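Local structure of carbonic anhydrase (Glaciozyma antarctica, 5ZTP) at residues Ser76-Gly81 / Leu146-Thr151; Cys93-Phe98 / Leu125-Val130. The protein probably catalyses the reversible hydration of carbon dioxide to bicarbonate in a cold-adapted yeast. All blocks are in the same frame, centred on the assembly; numbering follows the deposited sequence.

In the fold
Interactions 1 and 2 lie in different parts of one carbonic anhydrase fold, their centres about 28 Å apart and their nearest atoms about 15 Å apart, without touching. Interaction 1 joins helix 66-79 to the loop entering strand 152-158, and its centre is about 17 Å from that of the chain. Interaction 2, about 14 Å from the chain centre, pairs the loop after strand 84-90 with the one before helix 130-143. It includes Cys93, the probable counterpart of a zinc-binding cysteine in beta-class relatives. The second subunit borders both: Glu78 of interaction 1 meets its Arg110, whereas Met95 of interaction 2 packs on its Arg71.

Interaction 1: Ser76-Gly81 / Leu146-Thr151; sequences SQELLG and LILPET
Helix 66-79 meets the type I beta turn Leu148-Thr151, just ahead of strand 152-158, through the carboxamide of Gln77. With CG beside its own backbone N (chi1 -68°) and the chain extended beyond, Gln77 reaches both ends of the turn. Its OE1 accepts from Leu148 N at 2.8 Å, fairly straight (159°), the donor lying in the carbonyl plane on a lone pair. On the other branch, NE2 donates to Thr151 OG1 at 2.8 Å; this bond is more bent (133°), its partner tilted from the amide plane. Thr151 OG1 in turn donates to Leu148 O at 2.7 Å, approaching from the same face of that carbonyl as Thr151 N. Ile147 CG2 sits beyond the outer end of the amide, tilted out of its plane, and Leu148 CG packs against Gln77 OE1. The carboxylate of Glu78 meets Leu148 CD2 through OE2, while OE1 forms a salt bridge with Arg110 of the second subunit. Shortening Gln77 to an alanine is likely to leave Leu148 N without its acceptor and Thr151 OG1 without the amide donor. The two bonds are consistent with this flip of the amide, oxygen toward Leu148 and nitrogen toward Thr151.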
ATOM      1  N   SER A  76      10.485   4.492   5.480  1.00 12.10           N
ATOM      2  CA  SER A  76       9.684   4.936   6.640  1.00 12.59           C
ATOM      3  C   SER A  76      10.531   5.059   7.916  1.00 13.00           C
ATOM      4  O   SER A  76      10.473   6.069   8.591  1.00 12.82           O
ATOM      5  CB  SER A  76       8.470   4.008   6.850  1.00 12.34           C
ATOM      6  OG  SER A  76       7.793   4.241   8.061  1.00 11.86           O
ATOM      7  N   GLN A  77      11.337   4.044   8.209  1.00 14.01           N
ATOM      8  CA  GLN A  77      12.214   4.048   9.391  1.00 14.99           C
ATOM      9  C   GLN A  77      13.359   5.065   9.365  1.00 15.33           C
ATOM     10  O   GLN A  77      13.475   5.911  10.256  1.00 14.47           O
ATOM     11  CB  GLN A  77      12.840   2.663   9.596  1.00 15.31           C
ATOM     12  CG  GLN A  77      11.855   1.572  10.001  1.00 15.93           C
ATOM     13  CD  GLN A  77      12.520   0.417  10.757  1.00 16.65           C
ATOM     14  OE1 GLN A  77      13.680   0.059  10.514  1.00 17.56           O
ATOM     15  NE2 GLN A  77      11.775  -0.189  11.661  1.00 17.06           N
ATOM     16  N   GLU A  78      14.211   4.940   8.353  1.00 16.36           N
ATOM     17  CA  GLU A  78      15.533   5.615   8.315  1.00 17.63           C
ATOM     18  C   GLU A  78      15.396   7.100   7.958  1.00 17.24           C
ATOM     19  O   GLU A  78      16.227   7.936   8.323  1.00 15.90           O
ATOM     20  CB  GLU A  78      16.463   4.946   7.276  1.00 18.47           C
ATOM     21  CG  GLU A  78      16.527   3.421   7.315  1.00 19.25           C
ATOM     22  CD  GLU A  78      17.351   2.874   8.470  1.00 20.73           C
ATOM     23  OE1 GLU A  78      18.385   3.450   8.804  1.00 22.25           O
ATOM     24  OE2 GLU A  78      16.973   1.856   9.064  1.00 22.14           O
ATOM     25  N   LEU A  79      14.337   7.407   7.223  1.00 17.36           N
ATOM     26  CA  LEU A  79      14.056   8.770   6.820  1.00 17.70           C
ATOM     27  C   LEU A  79      12.983   9.451   7.663  1.00 17.21           C
ATOM     28  O   LEU A  79      13.076  10.630   7.913  1.00 17.24           O
ATOM     29  CB  LEU A  79      13.635   8.801   5.362  1.00 18.22           C
ATOM     30  CG  LEU A  79      14.715   9.348   4.422  1.00 18.75           C
ATOM     31  CD1 LEU A  79      16.006   8.536   4.420  1.00 19.35           C
ATOM     32  CD2 LEU A  79      14.115   9.400   3.034  1.00 19.03           C
ATOM     33  N   LEU A  80      11.972   8.720   8.101  1.00 17.03           N
ATOM     34  CA  LEU A  80      10.840   9.331   8.793  1.00 17.15           C
ATOM     35  C   LEU A  80      10.608   8.659  10.183  1.00 17.47           C
ATOM     36  O   LEU A  80      11.520   8.024  10.702  1.00 16.46           O
ATOM     37  CB  LEU A  80       9.632   9.225   7.871  1.00 17.04           C
ATOM     38  CG  LEU A  80       9.927   9.799   6.468  1.00 16.93           C
ATOM     39  CD1 LEU A  80       8.966   9.295   5.401  1.00 16.91           C
ATOM     40  CD2 LEU A  80       9.914  11.316   6.525  1.00 16.79           C
ATOM     41  N   GLY A  81       9.428   8.821  10.798  1.00 18.52           N
ATOM     42  CA  GLY A  81       9.029   8.007  12.010  1.00 19.79           C
ATOM     43  C   GLY A  81      10.150   7.106  12.571  1.00 19.56           C
ATOM     44  O   GLY A  81      11.104   7.624  13.128  1.00 19.16           O
ATOM     45  N   LEU A 146      18.228  -4.891   7.881  1.00 14.77           N
ATOM     46  CA  LEU A 146      17.854  -3.550   7.424  1.00 14.25           C
ATOM     47  C   LEU A 146      16.693  -2.893   8.160  1.00 14.55           C
ATOM     48  O   LEU A 146      16.360  -1.772   7.853  1.00 14.42           O
ATOM     49  CB  LEU A 146      17.530  -3.573   5.946  1.00 13.77           C
ATOM     50  CG  LEU A 146      18.678  -3.219   5.027  1.00 13.79           C
ATOM     51  CD1 LEU A 146      20.023  -3.707   5.536  1.00 13.62           C
ATOM     52  CD2 LEU A 146      18.368  -3.774   3.648  1.00 13.95           C
ATOM     53  N   ILE A 147      16.062  -3.602   9.091  1.00 15.82           N
ATOM     54  CA  ILE A 147      15.045  -3.043   9.986  1.00 16.59           C
ATOM     55  C   ILE A 147      15.745  -2.770  11.291  1.00 18.02           C
ATOM     56  O   ILE A 147      16.598  -3.545  11.710  1.00 18.13           O
ATOM     57  CB  ILE A 147      13.925  -4.054  10.274  1.00 16.26           C
ATOM     58  CG1 ILE A 147      13.208  -4.414   8.990  1.00 16.28           C
ATOM     59  CG2 ILE A 147      12.909  -3.511  11.269  1.00 16.06           C
ATOM     60  CD1 ILE A 147      12.334  -3.314   8.479  1.00 16.41           C
ATOM     61  N   LEU A 148      15.394  -1.672  11.940  1.00 19.74           N
ATOM     62  CA  LEU A 148      16.112  -1.280  13.137  1.00 21.64           C
ATOM     63  C   LEU A 148      15.868  -2.250  14.280  1.00 23.26           C
ATOM     64  O   LEU A 148      14.761  -2.736  14.471  1.00 24.36           O
ATOM     65  CB  LEU A 148      15.711   0.119  13.569  1.00 22.02           C
ATOM     66  CG  LEU A 148      15.981   1.207  12.542  1.00 21.64           C
ATOM     67  CD1 LEU A 148      15.362   2.499  13.057  1.00 21.40           C
ATOM     68  CD2 LEU A 148      17.469   1.330  12.227  1.00 21.08           C
ATOM     69  N   PRO A 149      16.910  -2.529  15.056  1.00 25.17           N
ATOM     70  CA  PRO A 149      16.819  -3.534  16.129  1.00 25.51           C
ATOM     71  C   PRO A 149      15.786  -3.215  17.255  1.00 24.64           C
ATOM     72  O   PRO A 149      15.258  -4.126  17.913  1.00 22.30           O
ATOM     73  CB  PRO A 149      18.255  -3.569  16.676  1.00 26.01           C
ATOM     74  CG  PRO A 149      18.840  -2.229  16.299  1.00 26.22           C
ATOM     75  CD  PRO A 149      18.264  -1.949  14.952  1.00 25.58           C
ATOM     76  N   GLU A 150      15.488  -1.934  17.461  1.00 23.94           N
ATOM     77  CA  GLU A 150      14.522  -1.540  18.494  1.00 23.02           C
ATOM     78  C   GLU A 150      13.048  -1.606  18.019  1.00 22.06           C
ATOM     79  O   GLU A 150      12.135  -1.318  18.782  1.00 22.87           O
ATOM     80  CB  GLU A 150      14.851  -0.125  18.998  1.00 22.85           C
ATOM     81  CG  GLU A 150      14.695   0.978  17.947  1.00 23.44           C
ATOM     82  CD  GLU A 150      16.018   1.482  17.400  1.00 23.75           C
ATOM     83  OE1 GLU A 150      16.877   0.640  16.993  1.00 24.21           O
ATOM     84  OE2 GLU A 150      16.179   2.723  17.377  1.00 22.18           O
ATOM     85  N   THR A 151      12.804  -1.980  16.770  1.00 21.05           N
ATOM     86  CA  THR A 151      11.456  -1.889  16.229  1.00 20.55           C
ATOM     87  C   THR A 151      10.508  -2.854  16.938  1.00 19.66           C
ATOM     88  O   THR A 151      10.834  -4.023  17.103  1.00 18.80           O
ATOM     89  CB  THR A 151      11.466  -2.153  14.708  1.00 20.34           C
ATOM     90  OG1 THR A 151      12.445  -1.296  14.118  1.00 20.22           O
ATOM     91  CG2 THR A 151      10.097  -1.877  14.074  1.00 19.72           C
TER

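Interaction 2: Cys93-Phe98 / Leu125-Val130; sequences CGMLTF and LEFPDV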
ATOM      1  N   CYS A  93      -8.159 -13.942   1.687  1.00 22.49           N
ATOM      2  CA  CYS A  93      -7.144 -13.330   0.822  1.00 22.33           C
ATOM      3  C   CYS A  93      -7.049 -13.985  -0.547  1.00 21.68           C
ATOM      4  O   CYS A  93      -7.043 -15.218  -0.653  1.00 22.16           O
ATOM      5  CB  CYS A  93      -5.756 -13.328   1.475  1.00 22.94           C
ATOM      6  SG  CYS A  93      -4.778 -11.831   1.054  1.00 23.37           S
ATOM      7  N   GLY A  94      -6.983 -13.142  -1.589  1.00 20.88           N
ATOM      8  CA  GLY A  94      -6.806 -13.578  -2.987  1.00 20.31           C
ATOM      9  C   GLY A  94      -5.542 -14.378  -3.224  1.00 19.54           C
ATOM     10  O   GLY A  94      -5.436 -15.103  -4.186  1.00 19.12           O
ATOM     11  N   MET A  95      -4.598 -14.248  -2.302  1.00 20.34           N
ATOM     12  CA  MET A  95      -3.317 -14.943  -2.332  1.00 19.89           C
ATOM     13  C   MET A  95      -3.387 -16.381  -1.810  1.00 19.69           C
ATOM     14  O   MET A  95      -2.392 -17.114  -1.884  1.00 21.05           O
ATOM     15  CB  MET A  95      -2.319 -14.164  -1.464  1.00 19.41           C
ATOM     16  CG  MET A  95      -2.159 -12.706  -1.846  1.00 19.31           C
ATOM     17  SD  MET A  95      -1.739 -12.418  -3.570  1.00 19.11           S
ATOM     18  CE  MET A  95      -0.255 -13.405  -3.782  1.00 19.31           C
ATOM     19  N   LEU A  96      -4.516 -16.753  -1.210  1.00 18.47           N
ATOM     20  CA  LEU A  96      -4.770 -18.143  -0.856  1.00 17.78           C
ATOM     21  C   LEU A  96      -5.169 -18.940  -2.116  1.00 17.83           C
ATOM     22  O   LEU A  96      -5.000 -20.142  -2.177  1.00 18.01           O
ATOM     23  CB  LEU A  96      -5.860 -18.247   0.227  1.00 17.06           C
ATOM     24  CG  LEU A  96      -5.586 -17.614   1.594  1.00 16.56           C
ATOM     25  CD1 LEU A  96      -6.889 -17.253   2.295  1.00 15.95           C
ATOM     26  CD2 LEU A  96      -4.697 -18.487   2.479  1.00 16.39           C
ATOM     27  N   THR A  97      -5.658 -18.271  -3.141  1.00 18.03           N
ATOM     28  CA  THR A  97      -6.339 -18.968  -4.207  1.00 18.24           C
ATOM     29  C   THR A  97      -5.437 -19.397  -5.367  1.00 18.70           C
ATOM     30  O   THR A  97      -5.909 -20.102  -6.253  1.00 19.62           O
ATOM     31  CB  THR A  97      -7.451 -18.089  -4.787  1.00 18.18           C
ATOM     32  OG1 THR A  97      -6.869 -16.980  -5.493  1.00 18.12           O
ATOM     33  CG2 THR A  97      -8.369 -17.587  -3.677  1.00 18.21           C
ATOM     34  N   PHE A  98      -4.166 -19.001  -5.397  1.00 18.57           N
ATOM     35  CA  PHE A  98      -3.323 -19.386  -6.534  1.00 18.78           C
ATOM     36  C   PHE A  98      -1.821 -19.567  -6.256  1.00 18.52           C
ATOM     37  O   PHE A  98      -1.311 -19.308  -5.156  1.00 16.58           O
ATOM     38  CB  PHE A  98      -3.502 -18.373  -7.670  1.00 19.21           C
ATOM     39  CG  PHE A  98      -2.735 -17.102  -7.464  1.00 20.30           C
ATOM     40  CD1 PHE A  98      -3.186 -16.137  -6.576  1.00 20.30           C
ATOM     41  CD2 PHE A  98      -1.543 -16.868  -8.139  1.00 21.56           C
ATOM     42  CE1 PHE A  98      -2.478 -14.958  -6.377  1.00 20.37           C
ATOM     43  CE2 PHE A  98      -0.830 -15.680  -7.939  1.00 21.53           C
ATOM     44  CZ  PHE A  98      -1.301 -14.729  -7.046  1.00 20.62           C
ATOM     45  N   LEU A 125       4.315 -14.266  -4.433  1.00 14.25           N
ATOM     46  CA  LEU A 125       4.313 -14.257  -2.967  1.00 13.48           C
ATOM     47  C   LEU A 125       2.962 -14.752  -2.354  1.00 13.83           C
ATOM     48  O   LEU A 125       2.549 -14.312  -1.282  1.00 13.45           O
ATOM     49  CB  LEU A 125       4.648 -12.859  -2.422  1.00 13.09           C
ATOM     50  CG  LEU A 125       5.914 -11.999  -2.604  1.00 12.59           C
ATOM     51  CD1 LEU A 125       6.831 -12.528  -3.660  1.00 12.25           C
ATOM     52  CD2 LEU A 125       5.569 -10.551  -2.848  1.00 12.49           C
ATOM     53  N   GLU A 126       2.311 -15.706  -3.031  1.00 14.24           N
ATOM     54  CA  GLU A 126       1.141 -16.430  -2.521  1.00 14.00           C
ATOM     55  C   GLU A 126       1.440 -17.160  -1.201  1.00 13.94           C
ATOM     56  O   GLU A 126       2.591 -17.358  -0.815  1.00 13.20           O
ATOM     57  CB  GLU A 126       0.637 -17.404  -3.599  1.00 14.36           C
ATOM     58  CG  GLU A 126       1.509 -18.638  -3.848  1.00 14.82           C
ATOM     59  CD  GLU A 126       2.494 -18.492  -4.972  1.00 14.70           C
ATOM     60  OE1 GLU A 126       2.855 -17.358  -5.317  1.00 14.53           O
ATOM     61  OE2 GLU A 126       2.897 -19.545  -5.508  1.00 15.28           O
ATOM     62  N   PHE A 127       0.384 -17.519  -0.490  1.00 14.36           N
ATOM     63  CA  PHE A 127       0.522 -18.304   0.721  1.00 14.71           C
ATOM     64  C   PHE A 127      -0.658 -19.236   0.884  1.00 15.33           C
ATOM     65  O   PHE A 127      -1.765 -18.952   0.412  1.00 15.45           O
ATOM     66  CB  PHE A 127       0.705 -17.436   1.988  1.00 15.00           C
ATOM     67  CG  PHE A 127      -0.289 -16.279   2.132  1.00 15.09           C
ATOM     68  CD1 PHE A 127      -1.524 -16.456   2.791  1.00 15.13           C
ATOM     69  CD2 PHE A 127       0.029 -15.000   1.660  1.00 14.81           C
ATOM     70  CE1 PHE A 127      -2.423 -15.404   2.928  1.00 14.77           C
ATOM     71  CE2 PHE A 127      -0.867 -13.951   1.797  1.00 14.78           C
ATOM     72  CZ  PHE A 127      -2.091 -14.150   2.438  1.00 14.83           C
ATOM     73  N   PRO A 128      -0.416 -20.376   1.541  1.00 16.05           N
ATOM     74  CA  PRO A 128      -1.485 -21.311   1.763  1.00 15.94           C
ATOM     75  C   PRO A 128      -2.239 -21.043   3.083  1.00 16.27           C
ATOM     76  O   PRO A 128      -3.350 -21.505   3.250  1.00 15.93           O
ATOM     77  CB  PRO A 128      -0.734 -22.647   1.783  1.00 15.88           C
ATOM     78  CG  PRO A 128       0.568 -22.314   2.451  1.00 15.94           C
ATOM     79  CD  PRO A 128       0.878 -20.899   2.049  1.00 16.14           C
ATOM     80  N   ASP A 129      -1.650 -20.324   4.024  1.00 17.45           N
ATOM     81  CA  ASP A 129      -2.272 -20.167   5.339  1.00 18.38           C
ATOM     82  C   ASP A 129      -2.168 -18.716   5.782  1.00 17.98           C
ATOM     83  O   ASP A 129      -1.077 -18.115   5.705  1.00 17.38           O
ATOM     84  CB  ASP A 129      -1.600 -21.086   6.378  1.00 19.02           C
ATOM     85  CG  ASP A 129      -2.308 -21.072   7.720  1.00 19.80           C
ATOM     86  OD1 ASP A 129      -3.306 -21.806   7.834  1.00 21.67           O
ATOM     87  OD2 ASP A 129      -1.874 -20.362   8.663  1.00 20.02           O
ATOM     88  N   VAL A 130      -3.290 -18.174   6.267  1.00 16.92           N
ATOM     89  CA  VAL A 130      -3.343 -16.765   6.618  1.00 16.02           C
ATOM     90  C   VAL A 130      -2.483 -16.494   7.819  1.00 16.42           C
ATOM     91  O   VAL A 130      -1.742 -15.535   7.837  1.00 16.99           O
ATOM     92  CB  VAL A 130      -4.758 -16.289   6.903  1.00 15.55           C
ATOM     93  CG1 VAL A 130      -4.746 -14.879   7.472  1.00 15.43           C
ATOM     94  CG2 VAL A 130      -5.590 -16.359   5.635  1.00 15.54           C
TER
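A chi1 of 48° puts CG of Phe127 between its backbone N and carbonyl carbon, which turns the ring toward Met95, whose CG lies beside the backbone N (chi1 -55°). Met95 CB makes an off-centre CH-pi contact, 4.1 Å from the centroid of the Phe127 ring, while the rest of the methionine bends round so that CE rests on the backbone of Leu125 and Glu126. Leu96 reaches the ring with CD2, 3.8 Å from Phe127 CD1, and its other methyl, CD1, lies 3.7 Å from Val130 CG2. The sulfur of Cys93 adds an oblique sulfur-aromatic contact, SG being 5.1 Å from the Phe127 centroid. Cys93 follows strand 84-90, and in beta-class carbonic anhydrases the cysteine of such a sequence is a zinc ligand, so the ring probably lines the neighbourhood of the active site; the sulfate modelled at SG is too close to be relied on. Between the backbones, Phe127 N donates to Met95 O at 3.1 Å (163°) from above the carbonyl plane, and Leu96 CA makes a C-H...O contact with Phe127 O at 3.4 Å. Farther along, Asp129 sits at the N-cap of helix 130-143, its OD2 accepting from Glu132 N.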